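Local structure of nucleotide pyrophosphohydrolase (Bacillus cereus, 5IE9) at residues A3-M6 with K7-Q10; D14-I17 with G18-K21; M31-L34 with T35-M38. The protein probably hydrolyses nucleoside triphosphates to the monophosphate and pyrophosphate, as a manganese-binding, all-helical member of the MazG family. All blocks are in the same frame, centred on the assembly; numbering follows the deposited sequence.

Contact 1: A3-M6 with K7-Q10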
ATOM      1  N   ALA C   3      22.214  12.124 -20.807  1.00127.99           N
ATOM      2  CA  ALA C   3      21.355  11.831 -19.643  1.00119.09           C
ATOM      3  C   ALA C   3      19.895  11.850 -20.069  1.00111.75           C
ATOM      4  O   ALA C   3      19.462  12.773 -20.768  1.00113.03           O
ATOM      5  CB  ALA C   3      21.579  12.845 -18.521  1.00118.84           C
ATOM      6  N   LYS C   4      19.146  10.835 -19.639  1.00104.86           N
ATOM      7  CA  LYS C   4      17.756  10.648 -20.053  1.00 98.22           C
ATOM      8  C   LYS C   4      16.802  11.602 -19.359  1.00 95.01           C
ATOM      9  O   LYS C   4      16.845  11.761 -18.130  1.00 92.87           O
ATOM     10  CB  LYS C   4      17.302   9.209 -19.811  1.00 94.99           C
ATOM     11  CG  LYS C   4      17.794   8.218 -20.847  1.00 98.12           C
ATOM     12  CD  LYS C   4      16.991   6.935 -20.788  1.00 94.40           C
ATOM     13  CE  LYS C   4      17.670   5.847 -21.593  1.00 98.61           C
ATOM     14  NZ  LYS C   4      16.966   4.553 -21.414  1.00 97.13           N
ATOM     15  N   THR C   5      15.945  12.231 -20.159  1.00 94.82           N
ATOM     16  CA  THR C   5      14.861  13.069 -19.643  1.00 94.50           C
ATOM     17  C   THR C   5      13.696  12.196 -19.191  1.00 91.32           C
ATOM     18  O   THR C   5      13.526  11.085 -19.696  1.00 90.57           O
ATOM     19  CB  THR C   5      14.332  14.057 -20.699  1.00 96.64           C
ATOM     20  OG1 THR C   5      13.896  13.331 -21.850  1.00 96.28           O
ATOM     21  CG2 THR C   5      15.397  15.083 -21.101  1.00101.49           C
ATOM     22  N   MET C   6      12.895  12.713 -18.257  1.00 91.11           N
ATOM     23  CA  MET C   6      11.641  12.077 -17.826  1.00 88.54           C
ATOM     24  C   MET C   6      10.702  11.844 -19.020  1.00 88.22           C
ATOM     25  O   MET C   6      10.065  10.793 -19.106  1.00 87.92           O
ATOM     26  CB  MET C   6      10.958  12.918 -16.733  1.00 89.30           C
ATOM     27  CG  MET C   6       9.754  12.295 -16.037  1.00 88.91           C
ATOM     28  SD  MET C   6      10.091  10.855 -14.990  1.00 89.09           S
ATOM     29  CE  MET C   6       9.531   9.547 -16.060  1.00 85.26           C
ATOM     30  N   LYS C   7      10.652  12.810 -19.940  1.00 90.69           N
ATOM     31  CA  LYS C   7       9.863  12.699 -21.171  1.00 90.28           C
ATOM     32  C   LYS C   7      10.256  11.491 -22.015  1.00 88.50           C
ATOM     33  O   LYS C   7       9.378  10.779 -22.509  1.00 87.71           O
ATOM     34  CB  LYS C   7       9.941  13.985 -21.998  1.00 94.93           C
ATOM     35  CG  LYS C   7       8.993  15.064 -21.513  1.00 98.24           C
ATOM     36  CD  LYS C   7       8.586  16.003 -22.638  1.00105.30           C
ATOM     37  CE  LYS C   7       7.426  16.907 -22.232  1.00109.01           C
ATOM     38  NZ  LYS C   7       7.752  17.843 -21.118  1.00108.97           N
ATOM     39  N   ASP C   8      11.564  11.260 -22.155  1.00 88.58           N
ATOM     40  CA  ASP C   8      12.094  10.105 -22.893  1.00 88.49           C
ATOM     41  C   ASP C   8      11.808   8.760 -22.214  1.00 84.71           C
ATOM     42  O   ASP C   8      11.426   7.805 -22.891  1.00 84.26           O
ATOM     43  CB  ASP C   8      13.596  10.253 -23.162  1.00 92.52           C
ATOM     44  CG  ASP C   8      13.914  11.343 -24.178  1.00 97.99           C
ATOM     45  OD1 ASP C   8      13.132  11.552 -25.136  1.00 99.52           O
ATOM     46  OD2 ASP C   8      14.967  11.994 -24.011  1.00100.92           O
ATOM     47  N   MET C   9      11.990   8.689 -20.891  1.00 82.17           N
ATOM     48  CA  MET C   9      11.684   7.475 -20.113  1.00 78.24           C
ATOM     49  C   MET C   9      10.217   7.076 -20.287  1.00 75.26           C
ATOM     50  O   MET C   9       9.909   5.891 -20.403  1.00 72.63           O
ATOM     51  CB  MET C   9      12.002   7.651 -18.623  1.00 78.90           C
ATOM     52  CG  MET C   9      13.284   8.410 -18.316  1.00 82.86           C
ATOM     53  SD  MET C   9      14.105   8.180 -16.720  1.00 85.80           S
ATOM     54  CE  MET C   9      12.777   7.820 -15.574  1.00 83.54           C
ATOM     55  N   GLN C  10       9.333   8.077 -20.317  1.00 75.38           N
ATOM     56  CA  GLN C  10       7.907   7.877 -20.590  1.00 75.40           C
ATOM     57  C   GLN C  10       7.657   7.408 -22.027  1.00 77.31           C
ATOM     58  O   GLN C  10       6.883   6.470 -22.238  1.00 77.46           O
ATOM     59  CB  GLN C  10       7.081   9.128 -20.240  1.00 77.24           C
ATOM     60  CG  GLN C  10       7.000   9.396 -18.743  1.00 77.21           C
ATOM     61  CD  GLN C  10       6.048  10.510 -18.353  1.00 81.32           C
ATOM     62  OE1 GLN C  10       6.471  11.555 -17.862  1.00 85.32           O
ATOM     63  NE2 GLN C  10       4.756  10.283 -18.540  1.00 83.23           N
TER

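Contact 2: D14-I17 with G18-K21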
ATOM      1  N   ASP C  14       6.157   3.849 -23.251  1.00 74.86           N
ATOM      2  CA  ASP C  14       5.067   3.923 -24.222  1.00 76.34           C
ATOM      3  C   ASP C  14       5.340   3.092 -25.472  1.00 77.71           C
ATOM      4  O   ASP C  14       4.426   2.462 -26.006  1.00 79.02           O
ATOM      5  CB  ASP C  14       4.790   5.373 -24.609  1.00 79.04           C
ATOM      6  CG  ASP C  14       3.413   5.562 -25.201  1.00 82.13           C
ATOM      7  OD1 ASP C  14       2.419   5.127 -24.575  1.00 81.78           O
ATOM      8  OD2 ASP C  14       3.324   6.165 -26.291  1.00 85.94           O
ATOM      9  N   ALA C  15       6.598   3.095 -25.917  1.00 78.25           N
ATOM     10  CA  ALA C  15       7.039   2.304 -27.073  1.00 81.14           C
ATOM     11  C   ALA C  15       6.965   0.794 -26.799  1.00 80.50           C
ATOM     12  O   ALA C  15       6.600   0.018 -27.689  1.00 83.74           O
ATOM     13  CB  ALA C  15       8.445   2.708 -27.493  1.00 81.86           C
ATOM     14  N   TYR C  16       7.302   0.401 -25.568  1.00 77.25           N
ATOM     15  CA  TYR C  16       7.282  -0.992 -25.136  1.00 76.13           C
ATOM     16  C   TYR C  16       5.854  -1.534 -25.023  1.00 76.62           C
ATOM     17  O   TYR C  16       5.585  -2.653 -25.457  1.00 79.21           O
ATOM     18  CB  TYR C  16       8.052  -1.158 -23.817  1.00 74.44           C
ATOM     19  CG  TYR C  16       7.863  -2.502 -23.144  1.00 75.44           C
ATOM     20  CD1 TYR C  16       8.535  -3.635 -23.607  1.00 78.37           C
ATOM     21  CD2 TYR C  16       7.006  -2.642 -22.039  1.00 74.53           C
ATOM     22  CE1 TYR C  16       8.359  -4.872 -23.003  1.00 80.40           C
ATOM     23  CE2 TYR C  16       6.828  -3.876 -21.422  1.00 76.52           C
ATOM     24  CZ  TYR C  16       7.509  -4.985 -21.911  1.00 79.76           C
ATOM     25  OH  TYR C  16       7.343  -6.212 -21.314  1.00 83.46           O
ATOM     26  N   ILE C  17       4.957  -0.745 -24.433  1.00 75.01           N
ATOM     27  CA  ILE C  17       3.544  -1.121 -24.296  1.00 74.84           C
ATOM     28  C   ILE C  17       2.839  -1.120 -25.665  1.00 77.57           C
ATOM     29  O   ILE C  17       2.005  -1.990 -25.939  1.00 79.86           O
ATOM     30  CB  ILE C  17       2.817  -0.226 -23.250  1.00 73.47           C
ATOM     31  CG1 ILE C  17       3.454  -0.364 -21.845  1.00 71.88           C
ATOM     32  CG2 ILE C  17       1.311  -0.490 -23.211  1.00 75.69           C
ATOM     33  CD1 ILE C  17       3.312  -1.709 -21.145  1.00 71.26           C
ATOM     34  N   GLY C  18       3.209  -0.167 -26.522  1.00 78.32           N
ATOM     35  CA  GLY C  18       2.623  -0.003 -27.862  1.00 81.07           C
ATOM     36  C   GLY C  18       2.656  -1.211 -28.789  1.00 83.19           C
ATOM     37  O   GLY C  18       1.857  -1.293 -29.729  1.00 86.32           O
ATOM     38  N   GLN C  19       3.569  -2.145 -28.518  1.00 81.72           N
ATOM     39  CA  GLN C  19       3.703  -3.366 -29.313  1.00 84.29           C
ATOM     40  C   GLN C  19       2.603  -4.396 -29.035  1.00 84.02           C
ATOM     41  O   GLN C  19       2.302  -5.225 -29.894  1.00 87.06           O
ATOM     42  CB  GLN C  19       5.109  -3.976 -29.167  1.00 85.38           C
ATOM     43  CG  GLN C  19       5.405  -4.700 -27.858  1.00 84.02           C
ATOM     44  CD  GLN C  19       6.891  -4.945 -27.638  1.00 86.31           C
ATOM     45  OE1 GLN C  19       7.568  -5.575 -28.459  1.00 92.00           O
ATOM     46  NE2 GLN C  19       7.404  -4.461 -26.519  1.00 82.77           N
ATOM     47  N   PHE C  20       2.001  -4.320 -27.848  1.00 81.34           N
ATOM     48  CA  PHE C  20       0.992  -5.290 -27.410  1.00 82.28           C
ATOM     49  C   PHE C  20      -0.434  -4.921 -27.798  1.00 85.35           C
ATOM     50  O   PHE C  20      -0.803  -3.745 -27.786  1.00 85.08           O
ATOM     51  CB  PHE C  20       1.073  -5.510 -25.900  1.00 78.69           C
ATOM     52  CG  PHE C  20       2.423  -5.953 -25.420  1.00 77.10           C
ATOM     53  CD1 PHE C  20       2.898  -7.238 -25.701  1.00 79.66           C
ATOM     54  CD2 PHE C  20       3.224  -5.088 -24.671  1.00 74.17           C
ATOM     55  CE1 PHE C  20       4.151  -7.649 -25.252  1.00 79.89           C
ATOM     56  CE2 PHE C  20       4.478  -5.492 -24.217  1.00 74.26           C
ATOM     57  CZ  PHE C  20       4.941  -6.774 -24.512  1.00 77.47           C
ATOM     58  N   LYS C  21      -1.224  -5.945 -28.134  1.00 89.61           N
ATOM     59  CA  LYS C  21      -2.649  -5.798 -28.446  1.00 94.14           C
ATOM     60  C   LYS C  21      -3.438  -5.293 -27.245  1.00 95.21           C
ATOM     61  O   LYS C  21      -4.405  -4.550 -27.409  1.00 97.98           O
ATOM     62  CB  LYS C  21      -3.246  -7.130 -28.913  1.00 97.58           C
ATOM     63  CG  LYS C  21      -2.997  -7.470 -30.371  1.00100.05           C
ATOM     64  CD  LYS C  21      -3.834  -8.659 -30.808  1.00104.09           C
ATOM     65  CE  LYS C  21      -3.589  -8.980 -32.272  1.00108.02           C
ATOM     66  NZ  LYS C  21      -4.392 -10.149 -32.713  1.00113.00           N
TER

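Contact 3: M31-L34 with T35-M38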
ATOM      1  N   MET C  31      -3.854   0.572 -10.403  1.00 62.15           N
ATOM      2  CA  MET C  31      -3.751   0.909  -8.998  1.00 60.37           C
ATOM      3  C   MET C  31      -3.412  -0.340  -8.186  1.00 60.63           C
ATOM      4  O   MET C  31      -2.606  -0.265  -7.251  1.00 59.59           O
ATOM      5  CB  MET C  31      -5.017   1.609  -8.504  1.00 62.25           C
ATOM      6  CG  MET C  31      -4.834   2.375  -7.201  1.00 62.47           C
ATOM      7  SD  MET C  31      -3.476   3.563  -7.251  1.00 61.10           S
ATOM      8  CE  MET C  31      -2.638   3.211  -5.711  1.00 60.15           C
ATOM      9  N   ALA C  32      -3.995  -1.481  -8.581  1.00 62.03           N
ATOM     10  CA  ALA C  32      -3.673  -2.787  -8.010  1.00 62.59           C
ATOM     11  C   ALA C  32      -2.224  -3.173  -8.288  1.00 61.84           C
ATOM     12  O   ALA C  32      -1.527  -3.622  -7.370  1.00 61.90           O
ATOM     13  CB  ALA C  32      -4.625  -3.848  -8.525  1.00 65.83           C
ATOM     14  N   ARG C  33      -1.777  -2.978  -9.538  1.00 61.65           N
ATOM     15  CA  ARG C  33      -0.380  -3.204  -9.935  1.00 61.82           C
ATOM     16  C   ARG C  33       0.603  -2.429  -9.060  1.00 60.30           C
ATOM     17  O   ARG C  33       1.583  -3.004  -8.579  1.00 61.03           O
ATOM     18  CB  ARG C  33      -0.122  -2.878 -11.420  1.00 62.70           C
ATOM     19  CG  ARG C  33      -0.460  -3.952 -12.460  1.00 68.03           C
ATOM     20  CD  ARG C  33       0.052  -5.380 -12.189  1.00 71.83           C
ATOM     21  NE  ARG C  33       1.336  -5.425 -11.480  1.00 73.17           N
ATOM     22  CZ  ARG C  33       2.540  -5.398 -12.043  1.00 74.96           C
ATOM     23  NH1 ARG C  33       2.683  -5.345 -13.361  1.00 77.90           N
ATOM     24  NH2 ARG C  33       3.615  -5.432 -11.270  1.00 74.61           N
ATOM     25  N   LEU C  34       0.326  -1.136  -8.859  1.00 58.53           N
ATOM     26  CA  LEU C  34       1.116  -0.283  -7.974  1.00 57.27           C
ATOM     27  C   LEU C  34       1.167  -0.760  -6.536  1.00 57.43           C
ATOM     28  O   LEU C  34       2.234  -0.714  -5.910  1.00 57.39           O
ATOM     29  CB  LEU C  34       0.591   1.142  -7.978  1.00 56.98           C
ATOM     30  CG  LEU C  34       1.447   2.146  -8.717  1.00 58.00           C
ATOM     31  CD1 LEU C  34       0.623   3.402  -8.908  1.00 58.99           C
ATOM     32  CD2 LEU C  34       2.750   2.425  -7.977  1.00 58.32           C
ATOM     33  N   THR C  35       0.017  -1.193  -6.009  1.00 57.66           N
ATOM     34  CA  THR C  35      -0.057  -1.678  -4.637  1.00 58.29           C
ATOM     35  C   THR C  35       0.835  -2.904  -4.516  1.00 59.50           C
ATOM     36  O   THR C  35       1.569  -3.026  -3.536  1.00 60.24           O
ATOM     37  CB  THR C  35      -1.506  -1.979  -4.196  1.00 60.34           C
ATOM     38  OG1 THR C  35      -2.309  -0.809  -4.378  1.00 60.80           O
ATOM     39  CG2 THR C  35      -1.564  -2.395  -2.729  1.00 60.84           C
ATOM     40  N   GLU C  36       0.777  -3.772  -5.532  1.00 60.85           N
ATOM     41  CA  GLU C  36       1.630  -4.959  -5.647  1.00 63.09           C
ATOM     42  C   GLU C  36       3.124  -4.620  -5.661  1.00 62.42           C
ATOM     43  O   GLU C  36       3.906  -5.235  -4.931  1.00 63.71           O
ATOM     44  CB  GLU C  36       1.256  -5.782  -6.885  1.00 65.32           C
ATOM     45  CG  GLU C  36       1.957  -7.130  -6.981  1.00 68.57           C
ATOM     46  CD  GLU C  36       1.829  -7.792  -8.344  1.00 71.67           C
ATOM     47  OE1 GLU C  36       1.028  -7.321  -9.183  1.00 70.59           O
ATOM     48  OE2 GLU C  36       2.543  -8.799  -8.572  1.00 75.37           O
ATOM     49  N   GLU C  37       3.512  -3.642  -6.478  1.00 61.08           N
ATOM     50  CA  GLU C  37       4.917  -3.263  -6.572  1.00 61.97           C
ATOM     51  C   GLU C  37       5.445  -2.635  -5.297  1.00 61.31           C
ATOM     52  O   GLU C  37       6.589  -2.900  -4.911  1.00 63.35           O
ATOM     53  CB  GLU C  37       5.198  -2.366  -7.776  1.00 61.56           C
ATOM     54  CG  GLU C  37       5.342  -3.113  -9.094  1.00 64.73           C
ATOM     55  CD  GLU C  37       6.043  -4.457  -8.968  1.00 68.63           C
ATOM     56  OE1 GLU C  37       7.201  -4.520  -8.493  1.00 70.32           O
ATOM     57  OE2 GLU C  37       5.420  -5.466  -9.350  1.00 71.37           O
ATOM     58  N   MET C  38       4.598  -1.833  -4.649  1.00 60.10           N
ATOM     59  CA  MET C  38       4.934  -1.153  -3.402  1.00 59.90           C
ATOM     60  C   MET C  38       5.203  -2.156  -2.282  1.00 59.24           C
ATOM     61  O   MET C  38       6.065  -1.924  -1.424  1.00 58.06           O
ATOM     62  CB  MET C  38       3.813  -0.199  -3.007  1.00 62.63           C
ATOM     63  CG  MET C  38       4.264   1.036  -2.243  1.00 66.16           C
ATOM     64  SD  MET C  38       4.926   2.283  -3.364  1.00 73.99           S
ATOM     65  CE  MET C  38       6.683   2.015  -3.261  1.00 72.08           C
TER

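Contact 1: A3-M6 with K7-Q10
With chi1 at 57°, T5 holds OG1 between its own backbone N and carbonyl carbon, while D8 turns CG to the side of its backbone N (chi1 -70°); the two short side chains thereby meet over the first turn of helix 6-17. T5 is the N-cap. Its OG1 accepts a hydrogen bond from D8 N at 3.1 Å, the capping bond proper, and gives its own proton to D8 OD2 at 2.8 Å. That second bond meets the carboxylate from well above its plane, 72° out of it. One hydroxyl is thus both acceptor and donor, which fixes the rotation of the threonine and ties the aspartate back to the helix start. A carboxylate at the N-terminal end of a helix would probably also be favoured by the helix dipole.

The backbone takes up the helical pattern at once: M9 N hydrogen-bonds to T5 O at 3.1 Å, and Q10 N to M6 O at the same length. On another side of the turn the methionines M6 and M9 run across each other at about a right angle. The bends in the M6 chain carry its terminal methyl CE to 3.7 Å from M9 CE, and the same methyl lies 3.7 Å from Q10 CG.

M6 also packs on M9 of the second subunit, so the helix start belongs to a subunit interface. This side faces helix 62-80, with M6 and Q10 on I75 and M9 on L71, while the Q10 amide hydrogen-bonds to backbone atoms of I83 and L85, just ahead of and at the start of helix 85-96.

Contact 2: D14-I17 with G18-K21
Y16 O receives the side-chain amide of Q19 through NE2 at 2.8 Å. The donor lies in the carbonyl plane on a lone pair, with an N-H...O angle of 153°, and the oxygen in turn sits close to the plane of the amide. Q19 reaches back because chi1 of 75° tucks CG in over the backbone, from where the extended chain returns toward the helix. The amide also approaches the tyrosine ring obliquely, the two planes nearly perpendicular.

The residues lie where helix 6-17 gives way to a loop. G18 N still makes a helical bond to D14 O at 2.9 Å, but the chain then folds into a type I beta turn from I17 to F20, closed by F20 N on I17 O at 3.0 Å. The glutamine amide thus satisfies a carbonyl of the last helical turn from the loop side.

The turn also brings F20 beside Y16. Their rings form a T-shaped pair, the edge of F20 directed at the face of Y16, with centroids 5.4 Å apart and planes at 82°. F20 CE2 makes the approach, 3.8 Å from Y16 CZ and displaced toward the rim of the tyrosine ring. Q19 CG lies over the centre of one face of the phenylalanine, so glutamine, phenylalanine and tyrosine form a small cluster at the protein surface. Y16 further touches F72 of helix 62-80, and its ring meets that of F96 of the second subunit. D14 OD1 is hydrogen-bonded to the hydroxyl of Y24 in the loop that follows.

Contact 3: M31-L34 with T35-M38
R33 reaches two glutamates, E36 and E37, in the next turn of helix 27-49, and the three form a salt-bridge network. Bends at chi2 (-48°) and chi3 fold the arginine chain over so that its guanidinium runs along the helix. NH2 meets E37 OE2 at 2.6 Å, at the edge of the guanidinium and near its plane; the chains lie side by side, but the two flat groups stand almost perpendicular. E36 comes from a different direction: extended, with CG anti to the backbone N (chi1 -172°), it crosses the arginine obliquely and places OE1 3.0 Å from R33 NE, in a salt bridge whose hydrogen bond is weak. The E37 side chain is bent at chi2 and lies about 3 Å from the bound manganese; the arginine is therefore a second-shell group that may help to position this ligand.

Chi1 of -56° sets T35 OG1 beside the backbone N, so that OG1 (2.9 Å) and T35 N (3.0 Å) both hydrogen-bond to M31 O, from opposite faces of its carbonyl plane. T35 OG1 is also hydrogen-bonded to T35 OG1 of the fourth subunit.

L34 and M38 pack reciprocally on M38 and L34 of the second subunit. Within the subunit, R33 and E37 rest on V73 and L34 on M77 of helix 62-80, which also supplies E66 to the manganese site.

How the contacts relate
The three contacts follow one another along the chain. Contacts 1 and 2 stand at the two ends of helix 6-17, one at its capped start and the other where it gives way to a turn, with centres 17 Å apart. Contact 3, in the next helix, holds E37, a ligand of the manganese ion, so it alone of the three includes a residue of the metal site. Its centre is about 22 Å from that of contact 1, on the opposite side of the chain's centre, and about 20 Å from that of contact 2; nearest atoms are about 13 Å and 9 Å away. Helix 62-80 is common ground, meeting side chains from all three, and each contact also reaches the second subunit.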